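Local coordinates for nucleoporin NUP82 (Saccharomyces cerevisiae, PDB 3PBP), which serves as a structural component of the nuclear pore complex, its N-terminal domain here interacting with NUP116, at residues Arg138-Ile142 with Met153-Leu157; Val179-Asp184 with Cys196-Thr200; Gln369-Tyr374 with Gln448-Ser452. The protein carries 1 engineered substitution. All coordinates share one frame; numbering follows the deposited sequence.

How the contacts relate
The seven successive beta sheets of this domain, each antiparallel or largely so, are consistent with a seven-bladed beta-propeller, and the three contacts sample it in chain order. Contacts 1 and 2 each join two strands of one hairpin, in consecutive sheets, with centres about 24 Å apart and nearest atoms about 11 Å apart. Contact 3 instead bridges two successive sheets near the C-terminus. It lies across the chain's centre from contact 1, about 30 Å between centres, and about 29 Å from contact 2, centre to centre. Contacts 1 and 2 fall wholly within the region that interacts with NUP116, and at contact 2 T199 packs against R118 of the NUP116 chain.

Contact 1 of 3, residues Arg138-Ile142 with Met153-Leu157; sequences RDSCI and MFDIL
I142 and F154 stand opposite each other as a hydrogen-bonded antiparallel pair, and I142 divides its side chain between two neighbours. Its CG1 lies 3.7 Å from CB of F154, while CD1 reaches the CD2 corner of the ring on an oblique path. The other branch serves I156, whose side chain it meets at about a right angle, with I142 CG2 3.5 Å from I156 CD1. The first torsion explains the division: with CG1 set between the backbone N and the carbonyl carbon (chi1 62°), one branch is turned to the phenylalanine and the other to the isoleucine. F112 and F132 touch both I142 and I156, and F154 also meets the ring of Y114.

The face bearing C141 and D155 is more mixed. C141 SG rests 4.1 Å from CG of the selenomethionine M153. D155 turns its carboxylate forward, past the end of its strand, where OD1 accepts from the backbone N of L157 at 3.0 Å and so forms an Asx turn. Where the regular pairing gives out, L157 takes over: it crosses R138 at about a right angle, and its CD1 sits over one face of the guanidinium, while the same methyl packs 3.7 Å from CB of S140. The hydroxyl of S140 is directed to the carbonyl of Y137.

Backbone bonds tie the two segments together, I142 N to F154 O, F154 N to I142 O, and finally I156 N to S140 O at 2.8 Å. The chemistry is that of a hairpin with one apolar face, where branched side chains pack against F112 and F132, and with a carboxylate on the other that closes an Asx turn through OD1 and is bonded to the hydroxyl of S214 through OD2.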
loop_
_atom_site.group_PDB
_atom_site.type_symbol
_atom_site.label_atom_id
_atom_site.label_comp_id
_atom_site.label_asym_id
_atom_site.label_seq_id
_atom_site.Cartn_x
_atom_site.Cartn_y
_atom_site.Cartn_z
ATOM N N ARG A 138 -11.124 -9.116 16.382
ATOM C CA ARG A 138 -11.500 -10.449 15.934
ATOM C C ARG A 138 -11.093 -10.737 14.484
ATOM O O ARG A 138 -11.737 -11.536 13.809
ATOM C CB ARG A 138 -13.006 -10.658 16.095
ATOM C CG ARG A 138 -13.489 -10.545 17.528
ATOM C CD ARG A 138 -14.515 -11.614 17.849
ATOM N NE ARG A 138 -15.767 -11.435 17.120
ATOM C CZ ARG A 138 -16.470 -12.433 16.587
ATOM N NH1 ARG A 138 -16.038 -13.690 16.698
ATOM N NH2 ARG A 138 -17.607 -12.176 15.942
ATOM N N ASP A 139 -10.026 -10.091 14.013
ATOM C CA ASP A 139 -9.513 -10.288 12.653
ATOM C C ASP A 139 -10.596 -10.182 11.599
ATOM O O ASP A 139 -10.498 -10.821 10.553
ATOM C CB ASP A 139 -8.865 -11.666 12.527
ATOM C CG ASP A 139 -7.661 -11.833 13.434
ATOM O OD1 ASP A 139 -6.690 -11.062 13.280
ATOM O OD2 ASP A 139 -7.677 -12.734 14.298
ATOM N N SER A 140 -11.606 -9.359 11.868
ATOM C CA SER A 140 -12.756 -9.191 10.979
ATOM C C SER A 140 -12.591 -8.365 9.720
ATOM O O SER A 140 -13.581 -8.097 9.036
ATOM C CB SER A 140 -13.931 -8.610 11.765
ATOM O OG SER A 140 -13.574 -7.357 12.322
ATOM N N CYS A 141 -11.372 -7.966 9.387
ATOM C CA CYS A 141 -11.196 -7.151 8.198
ATOM C C CYS A 141 -10.138 -7.646 7.206
ATOM O O CYS A 141 -8.987 -7.867 7.578
ATOM C CB CYS A 141 -10.879 -5.725 8.632
ATOM S SG CYS A 141 -10.527 -4.595 7.282
ATOM N N ILE A 142 -10.526 -7.838 5.945
ATOM C CA ILE A 142 -9.555 -8.266 4.945
ATOM C C ILE A 142 -9.373 -7.173 3.897
ATOM O O ILE A 142 -10.331 -6.534 3.449
ATOM C CB ILE A 142 -9.938 -9.600 4.232
ATOM C CG1 ILE A 142 -11.251 -9.447 3.463
ATOM C CG2 ILE A 142 -9.997 -10.730 5.245
ATOM C CD1 ILE A 142 -11.549 -10.636 2.574
HETATM N N MSE A 153 -11.738 -3.021 1.452
HETATM C CA MSE A 153 -11.798 -3.590 2.786
HETATM C C MSE A 153 -13.161 -4.222 3.017
HETATM O O MSE A 153 -14.191 -3.563 2.924
HETATM C CB MSE A 153 -11.558 -2.526 3.851
HETATM C CG MSE A 153 -10.115 -2.135 4.064
HETATM SE SE MSE A 153 -9.962 -0.907 5.573
HETATM C CE MSE A 153 -10.126 0.794 4.668
ATOM N N PHE A 154 -13.155 -5.511 3.318
ATOM C CA PHE A 154 -14.386 -6.249 3.570
ATOM C C PHE A 154 -14.506 -6.547 5.064
ATOM O O PHE A 154 -13.518 -6.901 5.720
ATOM C CB PHE A 154 -14.380 -7.590 2.819
ATOM C CG PHE A 154 -14.498 -7.467 1.327
ATOM C CD1 PHE A 154 -15.721 -7.175 0.730
ATOM C CD2 PHE A 154 -13.395 -7.693 0.510
ATOM C CE1 PHE A 154 -15.841 -7.118 -0.650
ATOM C CE2 PHE A 154 -13.508 -7.638 -0.879
ATOM C CZ PHE A 154 -14.731 -7.352 -1.461
ATOM N N ASP A 155 -15.712 -6.404 5.601
ATOM C CA ASP A 155 -15.929 -6.730 6.988
ATOM C C ASP A 155 -16.474 -8.155 7.023
ATOM O O ASP A 155 -17.661 -8.393 6.804
ATOM C CB ASP A 155 -16.933 -5.794 7.633
ATOM C CG ASP A 155 -17.013 -5.995 9.144
ATOM O OD1 ASP A 155 -16.946 -7.160 9.597
ATOM O OD2 ASP A 155 -17.146 -4.991 9.879
ATOM N N ILE A 156 -15.576 -9.097 7.280
ATOM C CA ILE A 156 -15.881 -10.519 7.366
ATOM C C ILE A 156 -17.091 -10.883 8.242
ATOM O O ILE A 156 -17.807 -11.841 7.949
ATOM C CB ILE A 156 -14.645 -11.264 7.909
ATOM C CG1 ILE A 156 -13.619 -11.434 6.800
ATOM C CG2 ILE A 156 -15.036 -12.583 8.504
ATOM C CD1 ILE A 156 -12.404 -12.191 7.270
ATOM N N LEU A 157 -17.319 -10.121 9.308
ATOM C CA LEU A 157 -18.407 -10.412 10.238
ATOM C C LEU A 157 -19.641 -9.516 10.172
ATOM O O LEU A 157 -20.409 -9.479 11.132
ATOM C CB LEU A 157 -17.878 -10.362 11.675
ATOM C CG LEU A 157 -16.606 -11.136 11.988
ATOM C CD1 LEU A 157 -16.247 -10.932 13.440
ATOM C CD2 LEU A 157 -16.814 -12.601 11.693
#

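Contact 2 of 3, residues Val179-Asp184 with Cys196-Thr200; sequences VNDITD and CLNTT
I182 and N198 form a close non-hydrogen-bonded pair, CA to CA 4.0 Å, and from here the two strands pass into a classic beta bulge. T183 and D184 both face L197: the N of T183 gives L197 O a bond of 2.8 Å, that of D184 only a weak one, and L197 N returns a bond to D184 O. This is the tightly packed part. V179 CG1 lies 3.9 Å from CB of N198, whereas I182 CG2 stays a looser 4.3 Å from CB of C196. The buried amide of N198 turns ND2 to the carbonyl of N180, at 2.9 Å and nearly head-on, though that oxygen stands 16° out of the amide plane.

On the outer side D181 is exposed and the threonines only partly so; T199 also meets R118 of the NUP116 chain. T200 OG1 donates to D181 OD2 at 2.9 Å, on the lone pair turned away from the other carboxylate oxygen. T199 OG1 donates to T183 OG1, while T199 N is taken up by D181 O. T199 and T200 each carry OG1 beside the backbone N, which brings the oxygen to the facing segment.

D149 accepts from the backbone N of D181 through OD2 and of I182 through OD1. The buried part thus combines a few apolar contacts with an amide bonded to N180 O and the D184 carboxylate, salt-bridged to K129, whereas hydrogen bonds among D181, T183, T199 and T200 join the outer edge.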
loop_
_atom_site.group_PDB
_atom_site.type_symbol
_atom_site.label_atom_id
_atom_site.label_comp_id
_atom_site.label_asym_id
_atom_site.label_seq_id
_atom_site.Cartn_x
_atom_site.Cartn_y
_atom_site.Cartn_z
ATOM N N VAL A 179 -2.873 6.444 -7.463
ATOM C CA VAL A 179 -1.791 5.460 -7.510
ATOM C C VAL A 179 -2.100 4.286 -8.438
ATOM O O VAL A 179 -3.078 3.567 -8.239
ATOM C CB VAL A 179 -1.473 4.895 -6.122
ATOM C CG1 VAL A 179 -0.202 4.070 -6.181
ATOM C CG2 VAL A 179 -1.337 6.016 -5.134
ATOM N N ASN A 180 -1.248 4.092 -9.440
ATOM C CA ASN A 180 -1.410 3.014 -10.409
ATOM C C ASN A 180 -0.233 2.061 -10.376
ATOM O O ASN A 180 0.836 2.399 -9.874
ATOM C CB ASN A 180 -1.542 3.587 -11.821
ATOM C CG ASN A 180 -2.860 4.317 -12.032
ATOM O OD1 ASN A 180 -3.910 3.683 -12.193
ATOM N ND2 ASN A 180 -2.819 5.655 -12.014
ATOM N N ASP A 181 -0.442 0.865 -10.913
ATOM C CA ASP A 181 0.596 -0.161 -10.973
ATOM C C ASP A 181 1.161 -0.593 -9.617
ATOM O O ASP A 181 2.376 -0.611 -9.420
ATOM C CB ASP A 181 1.736 0.329 -11.866
ATOM C CG ASP A 181 1.246 0.799 -13.238
ATOM O OD1 ASP A 181 0.920 -0.066 -14.090
ATOM O OD2 ASP A 181 1.178 2.033 -13.460
ATOM N N ILE A 182 0.287 -0.953 -8.685
ATOM C CA ILE A 182 0.725 -1.398 -7.371
ATOM C C ILE A 182 1.195 -2.849 -7.472
ATOM O O ILE A 182 0.463 -3.697 -7.964
ATOM C CB ILE A 182 -0.429 -1.304 -6.362
ATOM C CG1 ILE A 182 -1.012 0.110 -6.394
ATOM C CG2 ILE A 182 0.064 -1.648 -4.978
ATOM C CD1 ILE A 182 -2.141 0.353 -5.426
ATOM N N THR A 183 2.413 -3.135 -7.022
ATOM C CA THR A 183 2.945 -4.500 -7.074
ATOM C C THR A 183 2.816 -5.183 -5.737
ATOM O O THR A 183 2.708 -6.411 -5.678
ATOM C CB THR A 183 4.457 -4.566 -7.357
ATOM O OG1 THR A 183 4.790 -3.657 -8.398
ATOM C CG2 THR A 183 4.861 -5.988 -7.767
ATOM N N ASP A 184 2.870 -4.396 -4.664
ATOM C CA ASP A 184 2.818 -4.959 -3.325
ATOM C C ASP A 184 2.203 -4.010 -2.311
ATOM O O ASP A 184 2.104 -2.805 -2.520
ATOM C CB ASP A 184 4.232 -5.369 -2.893
ATOM C CG ASP A 184 4.236 -6.450 -1.821
ATOM O OD1 ASP A 184 3.157 -6.956 -1.461
ATOM O OD2 ASP A 184 5.334 -6.800 -1.335
ATOM N N CYS A 196 2.141 1.262 0.044
ATOM C CA CYS A 196 1.927 0.673 -1.277
ATOM C C CYS A 196 3.155 0.879 -2.124
ATOM O O CYS A 196 3.677 1.985 -2.187
ATOM C CB CYS A 196 0.756 1.345 -1.990
ATOM S SG CYS A 196 -0.785 1.236 -1.069
ATOM N N LEU A 197 3.614 -0.183 -2.768
ATOM C CA LEU A 197 4.771 -0.104 -3.653
ATOM C C LEU A 197 4.249 -0.160 -5.092
ATOM O O LEU A 197 3.716 -1.182 -5.518
ATOM C CB LEU A 197 5.706 -1.280 -3.410
ATOM C CG LEU A 197 6.971 -1.292 -4.270
ATOM C CD1 LEU A 197 7.914 -0.204 -3.795
ATOM C CD2 LEU A 197 7.649 -2.644 -4.180
ATOM N N ASN A 198 4.388 0.934 -5.839
ATOM C CA ASN A 198 3.907 0.955 -7.217
ATOM C C ASN A 198 5.065 0.954 -8.227
ATOM O O ASN A 198 6.225 1.181 -7.864
ATOM C CB ASN A 198 2.975 2.157 -7.429
ATOM C CG ASN A 198 3.691 3.359 -7.966
ATOM O OD1 ASN A 198 4.820 3.651 -7.575
ATOM N ND2 ASN A 198 3.037 4.080 -8.859
ATOM N N THR A 199 4.738 0.703 -9.491
ATOM C CA THR A 199 5.744 0.611 -10.537
ATOM C C THR A 199 5.743 1.667 -11.635
ATOM O O THR A 199 6.722 1.784 -12.381
ATOM C CB THR A 199 5.654 -0.756 -11.186
ATOM O OG1 THR A 199 5.982 -1.746 -10.209
ATOM C CG2 THR A 199 6.615 -0.866 -12.358
ATOM N N THR A 200 4.660 2.434 -11.735
ATOM C CA THR A 200 4.547 3.471 -12.758
ATOM C C THR A 200 5.880 4.100 -13.195
ATOM O O THR A 200 6.109 4.300 -14.387
ATOM C CB THR A 200 3.624 4.614 -12.297
ATOM O OG1 THR A 200 2.393 4.069 -11.807
ATOM C CG2 THR A 200 3.336 5.558 -13.456
#

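Contact 3 of 3, residues Gln369-Tyr374 with Gln448-Ser452; sequences QLGKLY and QNISS
Q369 and S452 bring the two backbones closest, with CA atoms still 7.8 Å apart, so that side chains span the space between segments whose backbones do not pair. I450 is the central piece. Its CG2 lies against the terminal amide of Q369, 3.1 Å from OE1 and 3.3 Å from NE2, and its CD1 meets the hydroxyl of Y374 at 3.6 Å, isoleucine and tyrosine coming from opposite directions. K372 is extended beyond CG, which carries NZ to Q369 OE1; this bond of 3.1 Å arrives from above the carbonyl plane, 56° out of it, rather than on a lone pair. The same NZ stands 2.9 Å from S451 O. Were Q369 reduced to an alanine, K372 NZ would probably lose this acceptor and the CG2 methyl of I450 its amide neighbour. Q383 of the next strand touches Q369, K372 and Y374, while L437 lies beside I450. The C-terminal tail I450-S452, leaving strand 445-449, the outermost of its sheet within this chain, thus packs on K372 and Y374 of the neighbouring sheet and on Q369 of the loop before them, an arrangement consistent with adjoining blades of a beta-propeller.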
loop_
_atom_site.group_PDB
_atom_site.type_symbol
_atom_site.label_atom_id
_atom_site.label_comp_id
_atom_site.label_asym_id
_atom_site.label_seq_id
_atom_site.Cartn_x
_atom_site.Cartn_y
_atom_site.Cartn_z
ATOM N N GLN A 369 10.668 -12.562 15.530
ATOM C CA GLN A 369 12.074 -12.170 15.423
ATOM C C GLN A 369 12.290 -10.759 14.916
ATOM O O GLN A 369 12.091 -10.493 13.737
ATOM C CB GLN A 369 12.816 -13.129 14.503
ATOM C CG GLN A 369 12.667 -14.586 14.877
ATOM C CD GLN A 369 13.911 -15.381 14.550
ATOM O OE1 GLN A 369 14.733 -15.662 15.433
ATOM N NE2 GLN A 369 14.074 -15.733 13.269
ATOM N N LEU A 370 12.717 -9.865 15.804
ATOM C CA LEU A 370 12.960 -8.475 15.439
ATOM C C LEU A 370 14.154 -8.333 14.509
ATOM O O LEU A 370 15.033 -9.189 14.476
ATOM C CB LEU A 370 13.222 -7.635 16.688
ATOM C CG LEU A 370 12.156 -7.569 17.783
ATOM C CD1 LEU A 370 12.542 -6.473 18.740
ATOM C CD2 LEU A 370 10.779 -7.271 17.197
ATOM N N GLY A 371 14.176 -7.241 13.757
ATOM C CA GLY A 371 15.276 -6.964 12.848
ATOM C C GLY A 371 15.790 -8.062 11.940
ATOM O O GLY A 371 16.945 -8.005 11.515
ATOM N N LYS A 372 14.960 -9.054 11.643
ATOM C CA LYS A 372 15.369 -10.142 10.761
ATOM C C LYS A 372 14.375 -10.277 9.624
ATOM O O LYS A 372 13.165 -10.214 9.824
ATOM C CB LYS A 372 15.450 -11.470 11.512
ATOM C CG LYS A 372 16.513 -11.524 12.598
ATOM C CD LYS A 372 16.559 -12.905 13.244
ATOM C CE LYS A 372 17.490 -12.942 14.446
ATOM N NZ LYS A 372 17.496 -14.308 15.046
ATOM N N LEU A 373 14.892 -10.484 8.425
ATOM C CA LEU A 373 14.053 -10.603 7.256
ATOM C C LEU A 373 14.476 -11.804 6.424
ATOM O O LEU A 373 15.663 -12.035 6.217
ATOM C CB LEU A 373 14.178 -9.322 6.434
ATOM C CG LEU A 373 13.683 -9.336 4.997
ATOM C CD1 LEU A 373 12.182 -9.372 4.980
ATOM C CD2 LEU A 373 14.193 -8.108 4.279
ATOM N N TYR A 374 13.508 -12.582 5.957
ATOM C CA TYR A 374 13.812 -13.730 5.118
ATOM C C TYR A 374 13.606 -13.327 3.661
ATOM O O TYR A 374 12.579 -12.740 3.303
ATOM C CB TYR A 374 12.909 -14.916 5.480
ATOM C CG TYR A 374 13.302 -15.590 6.779
ATOM C CD1 TYR A 374 14.533 -16.233 6.908
ATOM C CD2 TYR A 374 12.473 -15.535 7.898
ATOM C CE1 TYR A 374 14.933 -16.793 8.118
ATOM C CE2 TYR A 374 12.864 -16.091 9.117
ATOM C CZ TYR A 374 14.096 -16.716 9.222
ATOM O OH TYR A 374 14.505 -17.228 10.438
ATOM N N GLN A 448 14.443 -26.394 10.926
ATOM C CA GLN A 448 15.796 -25.905 11.166
ATOM C C GLN A 448 15.861 -25.053 12.413
ATOM O O GLN A 448 14.909 -24.349 12.741
ATOM C CB GLN A 448 16.273 -25.094 9.971
ATOM C CG GLN A 448 16.060 -25.819 8.674
ATOM C CD GLN A 448 16.799 -25.192 7.538
ATOM O OE1 GLN A 448 16.825 -25.733 6.430
ATOM N NE2 GLN A 448 17.415 -24.043 7.797
ATOM N N ASN A 449 16.994 -25.113 13.101
ATOM C CA ASN A 449 17.178 -24.352 14.326
ATOM C C ASN A 449 17.345 -22.871 14.036
ATOM O O ASN A 449 17.947 -22.489 13.034
ATOM C CB ASN A 449 18.396 -24.878 15.079
ATOM C CG ASN A 449 18.274 -26.356 15.423
ATOM O OD1 ASN A 449 17.470 -26.746 16.275
ATOM N ND2 ASN A 449 19.069 -27.187 14.755
ATOM N N ILE A 450 16.795 -22.045 14.918
ATOM C CA ILE A 450 16.879 -20.597 14.785
ATOM C C ILE A 450 17.487 -20.042 16.069
ATOM O O ILE A 450 17.036 -20.366 17.168
ATOM C CB ILE A 450 15.476 -19.963 14.586
ATOM C CG1 ILE A 450 14.805 -20.533 13.333
ATOM C CG2 ILE A 450 15.605 -18.450 14.479
ATOM C CD1 ILE A 450 15.554 -20.253 12.041
ATOM N N SER A 451 18.520 -19.220 15.935
ATOM C CA SER A 451 19.158 -18.634 17.105
ATOM C C SER A 451 18.339 -17.436 17.589
ATOM O O SER A 451 18.057 -16.513 16.818
ATOM C CB SER A 451 20.590 -18.200 16.769
ATOM O OG SER A 451 20.613 -17.288 15.683
ATOM N N SER A 452 17.947 -17.483 18.864
ATOM C CA SER A 452 17.150 -16.436 19.524
ATOM C C SER A 452 15.634 -16.641 19.379
ATOM O O SER A 452 14.961 -16.751 20.432
ATOM C CB SER A 452 17.542 -15.041 19.004
ATOM O OG SER A 452 16.930 -14.007 19.759
ATOM O OXT SER A 452 15.132 -16.687 18.230
#